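Local coordinates for protein Blo t 1 allergen (Blomia tropicalis, PDB 5JT8) that is a mite allergen and probably a papain-family cysteine protease, captured as a proenzyme with its inhibitory propeptide still attached, at residues Y253-N258 and D276-H281; Y228-Y233 and Y327-T332; G67-I72 and L264-L269. All blocks are in the same frame, centred on the assembly; numbering follows the deposited sequence.

How the contacts relate
Contacts 1 and 2 both lie within the papain-like protease and are largely buried; contact 3, partly buried, joins the propeptide to the protease at residues 67-72 and 264-269. Contact 1, about 10 Å between its centre and that of the chain, is the most central and the richest in charged groups: two aspartates hold a histidine and a turn. Contact 2 is a two-stranded antiparallel ribbon with tyrosines on its flanks, and it touches contact 1 where Tyr327 packs on Tyr253 and Thr279. Contact 3 lies on the opposite side of the chain's centre from contact 2 and relies on backbone bonds and one glutamate. Contacts 1 and 3 reach the same mixed sheet.

Contact 1 of 3, residues Y253-N258 and D276-H281; sequences YMHGSN and DAYTDH. With NO3 (nitrate ion), chain H.
His255 meets two side chains of 276-281, one at its ring edge and one over a face. Asp276 OD2 sits at the edge, in the ring plane, and accepts a hydrogen bond from His255 ND1 at 2.7 Å, with an N-H...O angle of 161°; the two groups cross at about a right angle, and ND1 comes to the syn side of OD2 but clearly out of the carboxylate plane. Tyr278 comes over one face, its CD2 3.3 Å from His255 NE2, the two planes inclined at 54°, while CB of Asn258 covers the opposite face. With CG anti to the backbone N (chi1 -168°), the imidazole reaches Asp276. That carboxylate is itself steadied by an Asx turn, OD1 accepting from Tyr278 N.

Asp280 turns its carboxylate back to the turn 255-258. Its OD2 receives Ser257 OG at 2.6 Å through the syn lone pair and has the hydroxyl of Ser84, in the propeptide, as a second partner; OD1 takes two weak bonds, from the backbone N of Gly256 and of Ser257.

Where strand 250-254 ends, the backbones pair antiparallel at Met254 and His281. Met254 N gives a nearly straight bond to His281 O, and Met254 O accepts from both Asp280 N and His281 N, a classic beta bulge. The side chains of Met254 and His281 lie side by side, with SD 4.0 Å from His281 CB.

His281 stacks on Trp303 and binds Asn301 OD1 through NE2, consistent with the catalytic histidine and asparagine of papain-like proteases. Strand 250-254 thus joins the start of strand 281-291, with propeptide helix 80-88 packed against Ser257 and His281 and helix 94-100 against Tyr253 and Thr279.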
loop_
_atom_site.group_PDB
_atom_site.type_symbol
_atom_site.label_atom_id
_atom_site.label_comp_id
_atom_site.label_asym_id
_atom_site.label_seq_id
_atom_site.Cartn_x
_atom_site.Cartn_y
_atom_site.Cartn_z
ATOM N N TYR A 253 -7.097 -1.933 -0.762
ATOM C CA TYR A 253 -6.602 -2.183 -2.106
ATOM C C TYR A 253 -7.152 -1.141 -3.040
ATOM O O TYR A 253 -8.357 -0.899 -3.059
ATOM C CB TYR A 253 -6.998 -3.565 -2.589
ATOM C CG TYR A 253 -5.991 -4.617 -2.244
ATOM C CD1 TYR A 253 -5.893 -5.101 -0.954
ATOM C CD2 TYR A 253 -5.126 -5.118 -3.209
ATOM C CE1 TYR A 253 -4.977 -6.062 -0.634
ATOM C CE2 TYR A 253 -4.197 -6.089 -2.892
ATOM C CZ TYR A 253 -4.129 -6.560 -1.597
ATOM O OH TYR A 253 -3.211 -7.525 -1.254
ATOM N N MET A 254 -6.274 -0.513 -3.807
ATOM C CA MET A 254 -6.726 0.546 -4.673
ATOM C C MET A 254 -5.972 0.581 -6.000
ATOM O O MET A 254 -5.203 -0.321 -6.326
ATOM C CB MET A 254 -6.632 1.891 -3.936
ATOM C CG MET A 254 -5.431 2.032 -3.043
ATOM S SD MET A 254 -4.000 2.472 -4.028
ATOM C CE MET A 254 -4.653 3.928 -4.855
ATOM N N HIS A 255 -6.234 1.622 -6.779
ATOM C CA HIS A 255 -5.682 1.733 -8.113
ATOM C C HIS A 255 -4.379 2.545 -8.059
ATOM O O HIS A 255 -4.353 3.728 -8.398
ATOM C CB HIS A 255 -6.715 2.373 -9.060
ATOM C CG HIS A 255 -6.354 2.265 -10.508
ATOM N ND1 HIS A 255 -7.251 2.531 -11.521
ATOM C CD2 HIS A 255 -5.197 1.903 -11.114
ATOM C CE1 HIS A 255 -6.661 2.340 -12.689
ATOM N NE2 HIS A 255 -5.414 1.965 -12.469
ATOM N N GLY A 256 -3.304 1.902 -7.611
ATOM C CA GLY A 256 -2.037 2.588 -7.414
ATOM C C GLY A 256 -1.370 3.090 -8.688
ATOM O O GLY A 256 -0.640 4.079 -8.643
ATOM N N SER A 257 -1.626 2.433 -9.821
ATOM C CA SER A 257 -0.932 2.782 -11.063
ATOM C C SER A 257 -1.585 3.953 -11.807
ATOM O O SER A 257 -1.059 4.415 -12.822
ATOM C CB SER A 257 -0.828 1.563 -11.991
ATOM O OG SER A 257 -2.097 1.073 -12.382
ATOM N N ASN A 258 -2.720 4.430 -11.299
ATOM C CA ASN A 258 -3.325 5.671 -11.798
ATOM C C ASN A 258 -2.319 6.828 -11.764
ATOM O O ASN A 258 -1.605 7.002 -10.773
ATOM C CB ASN A 258 -4.576 6.025 -10.981
ATOM C CG ASN A 258 -5.115 7.411 -11.309
ATOM O OD1 ASN A 258 -4.597 8.426 -10.834
ATOM N ND2 ASN A 258 -6.162 7.459 -12.121
ATOM N N ASP A 276 -13.830 3.330 -8.624
ATOM C CA ASP A 276 -12.931 2.483 -9.404
ATOM C C ASP A 276 -13.035 0.992 -9.052
ATOM O O ASP A 276 -12.958 0.607 -7.876
ATOM C CB ASP A 276 -11.497 2.939 -9.209
ATOM C CG ASP A 276 -10.629 2.618 -10.397
ATOM O OD1 ASP A 276 -10.925 1.627 -11.107
ATOM O OD2 ASP A 276 -9.673 3.376 -10.629
ATOM N N ALA A 277 -13.182 0.154 -10.073
ATOM C CA ALA A 277 -13.231 -1.291 -9.866
ATOM C C ALA A 277 -11.835 -1.912 -10.002
ATOM O O ALA A 277 -11.585 -3.026 -9.537
ATOM C CB ALA A 277 -14.198 -1.936 -10.841
ATOM N N TYR A 278 -10.927 -1.173 -10.626
ATOM C CA TYR A 278 -9.597 -1.685 -10.915
ATOM C C TYR A 278 -8.636 -1.402 -9.770
ATOM O O TYR A 278 -8.362 -0.259 -9.434
ATOM C CB TYR A 278 -9.063 -1.076 -12.208
ATOM C CG TYR A 278 -7.747 -1.648 -12.687
ATOM C CD1 TYR A 278 -7.711 -2.746 -13.544
ATOM C CD2 TYR A 278 -6.542 -1.079 -12.302
ATOM C CE1 TYR A 278 -6.509 -3.256 -13.996
ATOM C CE2 TYR A 278 -5.334 -1.581 -12.744
ATOM C CZ TYR A 278 -5.320 -2.668 -13.592
ATOM O OH TYR A 278 -4.110 -3.162 -14.038
ATOM N N THR A 279 -8.121 -2.469 -9.186
ATOM C CA THR A 279 -7.210 -2.367 -8.074
ATOM C C THR A 279 -5.903 -3.117 -8.408
ATOM O O THR A 279 -5.935 -4.191 -9.017
ATOM C CB THR A 279 -7.881 -2.928 -6.827
ATOM O OG1 THR A 279 -8.747 -3.984 -7.243
ATOM C CG2 THR A 279 -8.757 -1.858 -6.153
ATOM N N ASP A 280 -4.760 -2.541 -8.041
ATOM C CA ASP A 280 -3.471 -3.216 -8.236
ATOM C C ASP A 280 -2.441 -2.846 -7.175
ATOM O O ASP A 280 -1.274 -3.196 -7.288
ATOM C CB ASP A 280 -2.886 -2.925 -9.629
ATOM C CG ASP A 280 -2.678 -1.435 -9.898
ATOM O OD1 ASP A 280 -2.901 -0.600 -8.994
ATOM O OD2 ASP A 280 -2.278 -1.102 -11.036
ATOM N N HIS A 281 -2.866 -2.150 -6.133
ATOM C CA HIS A 281 -1.917 -1.717 -5.118
ATOM C C HIS A 281 -2.534 -1.784 -3.738
ATOM O O HIS A 281 -3.651 -1.318 -3.541
ATOM C CB HIS A 281 -1.458 -0.304 -5.427
ATOM C CG HIS A 281 -0.340 0.183 -4.561
ATOM N ND1 HIS A 281 0.755 -0.591 -4.248
ATOM C CD2 HIS A 281 -0.127 1.390 -3.984
ATOM C CE1 HIS A 281 1.581 0.109 -3.492
ATOM N NE2 HIS A 281 1.073 1.315 -3.324
HETATM N N NO3 H . -9.182 9.496 -13.305
HETATM O O1 NO3 H . -10.122 10.322 -13.092
HETATM O O2 NO3 H . -9.383 8.260 -13.108
HETATM O O3 NO3 H . -8.049 9.892 -13.718
#

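Contact 2 of 3, residues Y228-Y233 and Y327-T332; sequences YQQLRY and YVTYAT. Unlike the reference sequence in segment 327-332: Tyr327 (reference Phe).
Strands 228-230 and 329-332 run antiparallel at 165°, their axes 4.6 Å apart at closest approach, with Gln229 and Tyr330 exchanging two backbone hydrogen bonds as a hydrogen-bonded pair. Beyond this pair Leu231 N continues the ladder to Val328 O at 2.6 Å.

Tyr330 folds its ring back over its strand partner. CG stands between the backbone N and the carbonyl carbon (chi1 67°), which brings one face of the phenol onto Gln229; CB of Gln229 lies 3.5 Å from Tyr330 CZ. Leu231 meets the same ring at its edge, with CD2 in the ring plane and 3.9 Å from Tyr330 CE1, and its other methyl, CD1, touches Val328 CG1. The opposite flank of the ribbon carries Tyr228, Gln230, Thr329 and Ala331. There the extended chain of Gln230 runs alongside Tyr327 and brings NE2 to the ring edge, 3.6 Å from Tyr327 CD1, with amide and ring planes almost perpendicular; NE2 also makes a weak hydrogen bond to Met97 O.

Past the paired strands Tyr233 and Tyr327 lean together obliquely, their planes at 58°, Tyr233 CE1 standing 3.6 Å from Tyr327 CZ. One water is shared by their two hydroxyls, and a second links Arg232 O to Val328 N where direct pairing has ended. Lys98 adds a cation-pi contact to Tyr233, His247 stacks on Tyr330, and Tyr228 packs on helix 187-196.

The chemistry changes along the ribbon, from direct backbone bonds between the strands to water bridges beyond them. The direct hydrogen bonds between the segments are all backbone ones and set the register; the side chains add van der Waals contact, and water joins the tyrosine hydroxyls.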
loop_
_atom_site.group_PDB
_atom_site.type_symbol
_atom_site.label_atom_id
_atom_site.label_comp_id
_atom_site.label_asym_id
_atom_site.label_seq_id
_atom_site.Cartn_x
_atom_site.Cartn_y
_atom_site.Cartn_z
ATOM N N TYR A 228 -8.162 -11.510 11.654
ATOM C CA TYR A 228 -8.345 -10.392 10.744
ATOM C C TYR A 228 -9.727 -10.488 10.120
ATOM O O TYR A 228 -10.324 -11.563 10.084
ATOM C CB TYR A 228 -7.267 -10.393 9.663
ATOM C CG TYR A 228 -7.314 -11.610 8.770
ATOM C CD1 TYR A 228 -6.645 -12.775 9.120
ATOM C CD2 TYR A 228 -8.029 -11.598 7.573
ATOM C CE1 TYR A 228 -6.675 -13.889 8.297
ATOM C CE2 TYR A 228 -8.071 -12.718 6.749
ATOM C CZ TYR A 228 -7.399 -13.851 7.113
ATOM O OH TYR A 228 -7.433 -14.954 6.289
ATOM N N GLN A 229 -10.251 -9.370 9.642
ATOM C CA GLN A 229 -11.578 -9.389 9.026
ATOM C C GLN A 229 -11.642 -8.405 7.880
ATOM O O GLN A 229 -11.311 -7.236 8.039
ATOM C CB GLN A 229 -12.669 -9.067 10.055
ATOM C CG GLN A 229 -14.084 -8.911 9.438
ATOM C CD GLN A 229 -14.677 -10.238 8.963
ATOM O OE1 GLN A 229 -14.767 -11.200 9.732
ATOM N NE2 GLN A 229 -15.082 -10.292 7.690
ATOM N N GLN A 230 -12.072 -8.887 6.727
ATOM C CA GLN A 230 -12.229 -8.036 5.557
ATOM C C GLN A 230 -13.627 -7.499 5.502
ATOM O O GLN A 230 -14.576 -8.278 5.566
ATOM C CB GLN A 230 -11.934 -8.809 4.292
ATOM C CG GLN A 230 -12.423 -8.146 3.025
ATOM C CD GLN A 230 -11.777 -8.759 1.794
ATOM O OE1 GLN A 230 -10.732 -9.388 1.892
ATOM N NE2 GLN A 230 -12.401 -8.588 0.639
ATOM N N LEU A 231 -13.762 -6.182 5.389
ATOM C CA LEU A 231 -15.080 -5.558 5.371
ATOM C C LEU A 231 -15.820 -5.833 4.049
ATOM O O LEU A 231 -15.227 -6.252 3.046
ATOM C CB LEU A 231 -14.982 -4.042 5.600
ATOM C CG LEU A 231 -14.411 -3.464 6.911
ATOM C CD1 LEU A 231 -14.582 -1.929 6.926
ATOM C CD2 LEU A 231 -15.055 -4.071 8.157
ATOM N N ARG A 232 -17.129 -5.606 4.089
ATOM C CA ARG A 232 -18.012 -5.686 2.929
ATOM C C ARG A 232 -17.459 -4.891 1.740
ATOM O O ARG A 232 -16.956 -3.785 1.926
ATOM C CB ARG A 232 -19.395 -5.164 3.339
ATOM C CG ARG A 232 -20.348 -4.879 2.216
ATOM C CD ARG A 232 -21.604 -4.201 2.746
ATOM N NE ARG A 232 -22.441 -3.756 1.643
ATOM C CZ ARG A 232 -22.481 -2.511 1.184
ATOM N NH1 ARG A 232 -21.755 -1.559 1.754
ATOM N NH2 ARG A 232 -23.268 -2.210 0.164
ATOM N N TYR A 233 -17.522 -5.476 0.543
ATOM C CA TYR A 233 -17.170 -4.787 -0.698
ATOM C C TYR A 233 -17.956 -3.487 -0.794
ATOM O O TYR A 233 -19.139 -3.454 -0.447
ATOM C CB TYR A 233 -17.454 -5.685 -1.917
ATOM C CG TYR A 233 -16.958 -5.125 -3.247
ATOM C CD1 TYR A 233 -15.606 -5.166 -3.580
ATOM C CD2 TYR A 233 -17.846 -4.564 -4.176
ATOM C CE1 TYR A 233 -15.142 -4.659 -4.801
ATOM C CE2 TYR A 233 -17.392 -4.058 -5.393
ATOM C CZ TYR A 233 -16.038 -4.105 -5.697
ATOM O OH TYR A 233 -15.575 -3.602 -6.896
ATOM N N TYR A 327 -11.831 -3.079 -0.715
ATOM C CA TYR A 327 -11.269 -4.215 0.011
ATOM C C TYR A 327 -10.528 -3.779 1.255
ATOM O O TYR A 327 -9.292 -3.743 1.291
ATOM C CB TYR A 327 -10.306 -5.012 -0.876
ATOM C CG TYR A 327 -10.896 -5.475 -2.175
ATOM C CD1 TYR A 327 -11.802 -6.532 -2.213
ATOM C CD2 TYR A 327 -10.542 -4.868 -3.374
ATOM C CE1 TYR A 327 -12.333 -6.972 -3.412
ATOM C CE2 TYR A 327 -11.076 -5.293 -4.572
ATOM C CZ TYR A 327 -11.972 -6.343 -4.586
ATOM O OH TYR A 327 -12.494 -6.767 -5.776
ATOM N N VAL A 328 -11.288 -3.464 2.287
ATOM C CA VAL A 328 -10.721 -2.960 3.509
ATOM C C VAL A 328 -10.641 -4.087 4.535
ATOM O O VAL A 328 -11.635 -4.788 4.778
ATOM C CB VAL A 328 -11.552 -1.802 4.041
ATOM C CG1 VAL A 328 -10.931 -1.231 5.307
ATOM C CG2 VAL A 328 -11.677 -0.721 2.952
ATOM N N THR A 329 -9.461 -4.257 5.127
ATOM C CA THR A 329 -9.220 -5.359 6.053
ATOM C C THR A 329 -8.548 -4.874 7.309
ATOM O O THR A 329 -7.539 -4.180 7.229
ATOM C CB THR A 329 -8.319 -6.437 5.435
ATOM O OG1 THR A 329 -8.938 -6.963 4.261
ATOM C CG2 THR A 329 -8.052 -7.573 6.447
ATOM N N TYR A 330 -9.085 -5.242 8.471
ATOM C CA TYR A 330 -8.399 -4.939 9.728
ATOM C C TYR A 330 -7.880 -6.225 10.388
ATOM O O TYR A 330 -8.273 -7.335 10.017
ATOM C CB TYR A 330 -9.325 -4.168 10.686
ATOM C CG TYR A 330 -10.541 -4.945 11.224
ATOM C CD1 TYR A 330 -11.755 -4.925 10.555
ATOM C CD2 TYR A 330 -10.474 -5.655 12.420
ATOM C CE1 TYR A 330 -12.870 -5.599 11.052
ATOM C CE2 TYR A 330 -11.587 -6.322 12.934
ATOM C CZ TYR A 330 -12.784 -6.287 12.236
ATOM O OH TYR A 330 -13.896 -6.936 12.718
ATOM N N ALA A 331 -6.971 -6.075 11.342
ATOM C CA ALA A 331 -6.460 -7.228 12.059
ATOM C C ALA A 331 -6.633 -7.040 13.556
ATOM O O ALA A 331 -6.940 -5.940 14.029
ATOM C CB ALA A 331 -4.976 -7.474 11.716
ATOM N N THR A 332 -6.414 -8.123 14.287
ATOM C CA THR A 332 -6.633 -8.172 15.720
ATOM C C THR A 332 -5.468 -8.891 16.384
ATOM O O THR A 332 -5.120 -10.006 15.971
ATOM C CB THR A 332 -7.935 -8.922 16.045
ATOM O OG1 THR A 332 -9.021 -8.268 15.381
ATOM C CG2 THR A 332 -8.177 -8.951 17.545
HETATM O O HOH W 1 -14.315 -3.065 1.900
HETATM O O HOH W 2 -12.840 -4.877 -7.838
#

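Contact 3 of 3, residues G67-I72 and L264-L269; sequences GVEYAI and LGNGVL
Val68 and Leu264 meet on the buried side of this contact. Packing here is mostly apolar: Val68 CG1 lies 3.8 Å from Leu264 CD1, while its CG2 rests on Val268 O. Tyr70 approaches Leu269 at about a right angle, its OH 3.2 Å from Leu269 CD1.

On the more open side Glu69 and Asn266 form a closely bonded polar pair, lying side by side and pointing the same way with carboxylate and amide planes only 16° apart. A single oxygen of the propeptide glutamate does the work: Glu69 OE1 receives Asn266 ND2 at 2.8 Å on its syn side and Asn266 N at 2.7 Å on its anti side, both close to the carboxylate plane. CG is anti to the backbone N (chi1 175°) and the chain stays extended beyond it, which carries OE1 alongside the backbone of 264-269. The two bonds to OE1 would hold the carboxylate in place and probably favour its charged form, while the residue's N and O pair with the facing backbone: Glu69 N binds Asn266 O, and Gly265 N reaches Glu69 O at 2.7 Å. Gly267 lets the backbones come near, its CA 4.4 Å from that of Val68, and Gly265 allows the approach of Glu69 OE1.

Toward the ends the contact loosens. Exposed Gly67 only grazes Gly267, and at the other end a water joins Ala71 O to Leu264 O where the side chains no longer meet.

The segment 67-72 lies in the propeptide between helices 42-62 and 80-88; Tyr70 packs edge-to-face with Trp58 of the first. Across from it, 264-269 leads into strand 268-269, where Leu269 pairs with strand 312-316 and Val268 rests on strand 294-300.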
loop_
_atom_site.group_PDB
_atom_site.type_symbol
_atom_site.label_atom_id
_atom_site.label_comp_id
_atom_site.label_asym_id
_atom_site.label_seq_id
_atom_site.Cartn_x
_atom_site.Cartn_y
_atom_site.Cartn_z
ATOM N N GLY A 67 -4.215 22.857 -6.854
ATOM C CA GLY A 67 -3.309 22.911 -5.722
ATOM C C GLY A 67 -2.853 21.538 -5.263
ATOM O O GLY A 67 -2.917 21.228 -4.081
ATOM N N VAL A 68 -2.419 20.701 -6.197
ATOM C CA VAL A 68 -1.885 19.393 -5.843
ATOM C C VAL A 68 -0.526 19.222 -6.493
ATOM O O VAL A 68 -0.356 19.493 -7.679
ATOM C CB VAL A 68 -2.826 18.247 -6.270
ATOM C CG1 VAL A 68 -2.193 16.908 -5.971
ATOM C CG2 VAL A 68 -4.192 18.371 -5.565
ATOM N N GLU A 69 0.444 18.797 -5.699
ATOM C CA GLU A 69 1.799 18.597 -6.179
ATOM C C GLU A 69 1.963 17.217 -6.804
ATOM O O GLU A 69 1.519 16.220 -6.228
ATOM C CB GLU A 69 2.780 18.770 -5.028
ATOM C CG GLU A 69 4.222 18.471 -5.374
ATOM C CD GLU A 69 5.100 18.416 -4.132
ATOM O OE1 GLU A 69 4.577 18.057 -3.054
ATOM O OE2 GLU A 69 6.304 18.734 -4.232
ATOM N N TYR A 70 2.578 17.163 -7.988
ATOM C CA TYR A 70 2.978 15.886 -8.583
ATOM C C TYR A 70 4.483 15.876 -8.839
ATOM O O TYR A 70 5.079 16.931 -9.066
ATOM C CB TYR A 70 2.210 15.617 -9.879
ATOM C CG TYR A 70 0.717 15.612 -9.686
ATOM C CD1 TYR A 70 0.076 14.497 -9.174
ATOM C CD2 TYR A 70 -0.049 16.737 -9.989
ATOM C CE1 TYR A 70 -1.284 14.483 -8.975
ATOM C CE2 TYR A 70 -1.420 16.732 -9.792
ATOM C CZ TYR A 70 -2.029 15.599 -9.281
ATOM O OH TYR A 70 -3.386 15.563 -9.078
ATOM N N ALA A 71 5.103 14.696 -8.788
ATOM C CA ALA A 71 6.556 14.612 -8.954
ATOM C C ALA A 71 7.057 13.239 -9.397
ATOM O O ALA A 71 6.552 12.198 -8.956
ATOM C CB ALA A 71 7.254 15.009 -7.657
ATOM N N ILE A 72 8.052 13.270 -10.281
ATOM C CA ILE A 72 8.864 12.117 -10.652
ATOM C C ILE A 72 9.278 11.268 -9.443
ATOM O O ILE A 72 9.568 11.802 -8.371
ATOM C CB ILE A 72 10.148 12.592 -11.381
ATOM C CG1 ILE A 72 9.783 13.354 -12.653
ATOM C CG2 ILE A 72 11.080 11.426 -11.682
ATOM C CD1 ILE A 72 8.951 12.537 -13.617
ATOM N N LEU A 264 1.667 11.406 -6.950
ATOM C CA LEU A 264 1.192 12.271 -5.871
ATOM C C LEU A 264 2.317 12.776 -4.970
ATOM O O LEU A 264 3.168 12.001 -4.542
ATOM C CB LEU A 264 0.155 11.529 -5.025
ATOM C CG LEU A 264 -0.565 12.322 -3.935
ATOM C CD1 LEU A 264 -1.235 13.553 -4.532
ATOM C CD2 LEU A 264 -1.602 11.439 -3.241
ATOM N N GLY A 265 2.320 14.084 -4.710
ATOM C CA GLY A 265 3.149 14.676 -3.673
ATOM C C GLY A 265 2.258 15.257 -2.579
ATOM O O GLY A 265 1.389 14.565 -2.049
ATOM N N ASN A 266 2.463 16.529 -2.245
ATOM C CA ASN A 266 1.568 17.247 -1.338
ATOM C C ASN A 266 0.205 17.550 -1.969
ATOM O O ASN A 266 0.088 17.651 -3.196
ATOM C CB ASN A 266 2.210 18.563 -0.887
ATOM C CG ASN A 266 3.296 18.363 0.159
ATOM O OD1 ASN A 266 3.010 18.201 1.345
ATOM N ND2 ASN A 266 4.550 18.393 -0.276
ATOM N N GLY A 267 -0.816 17.718 -1.129
ATOM C CA GLY A 267 -2.135 18.137 -1.591
ATOM C C GLY A 267 -3.211 17.075 -1.438
ATOM O O GLY A 267 -2.924 15.922 -1.100
ATOM N N VAL A 268 -4.465 17.454 -1.662
ATOM C CA VAL A 268 -5.546 16.478 -1.589
ATOM C C VAL A 268 -6.021 16.113 -2.987
ATOM O O VAL A 268 -6.522 16.955 -3.735
ATOM C CB VAL A 268 -6.746 16.983 -0.770
ATOM C CG1 VAL A 268 -7.837 15.919 -0.769
ATOM C CG2 VAL A 268 -6.311 17.308 0.640
ATOM N N LEU A 269 -5.838 14.851 -3.336
ATOM C CA LEU A 269 -6.265 14.339 -4.622
ATOM C C LEU A 269 -7.782 14.275 -4.681
ATOM O O LEU A 269 -8.402 13.452 -4.003
ATOM C CB LEU A 269 -5.649 12.956 -4.866
ATOM C CG LEU A 269 -5.652 12.458 -6.312
ATOM C CD1 LEU A 269 -4.983 13.488 -7.232
ATOM C CD2 LEU A 269 -4.945 11.111 -6.406
HETATM O O HOH W 3 5.559 11.095 -6.408
#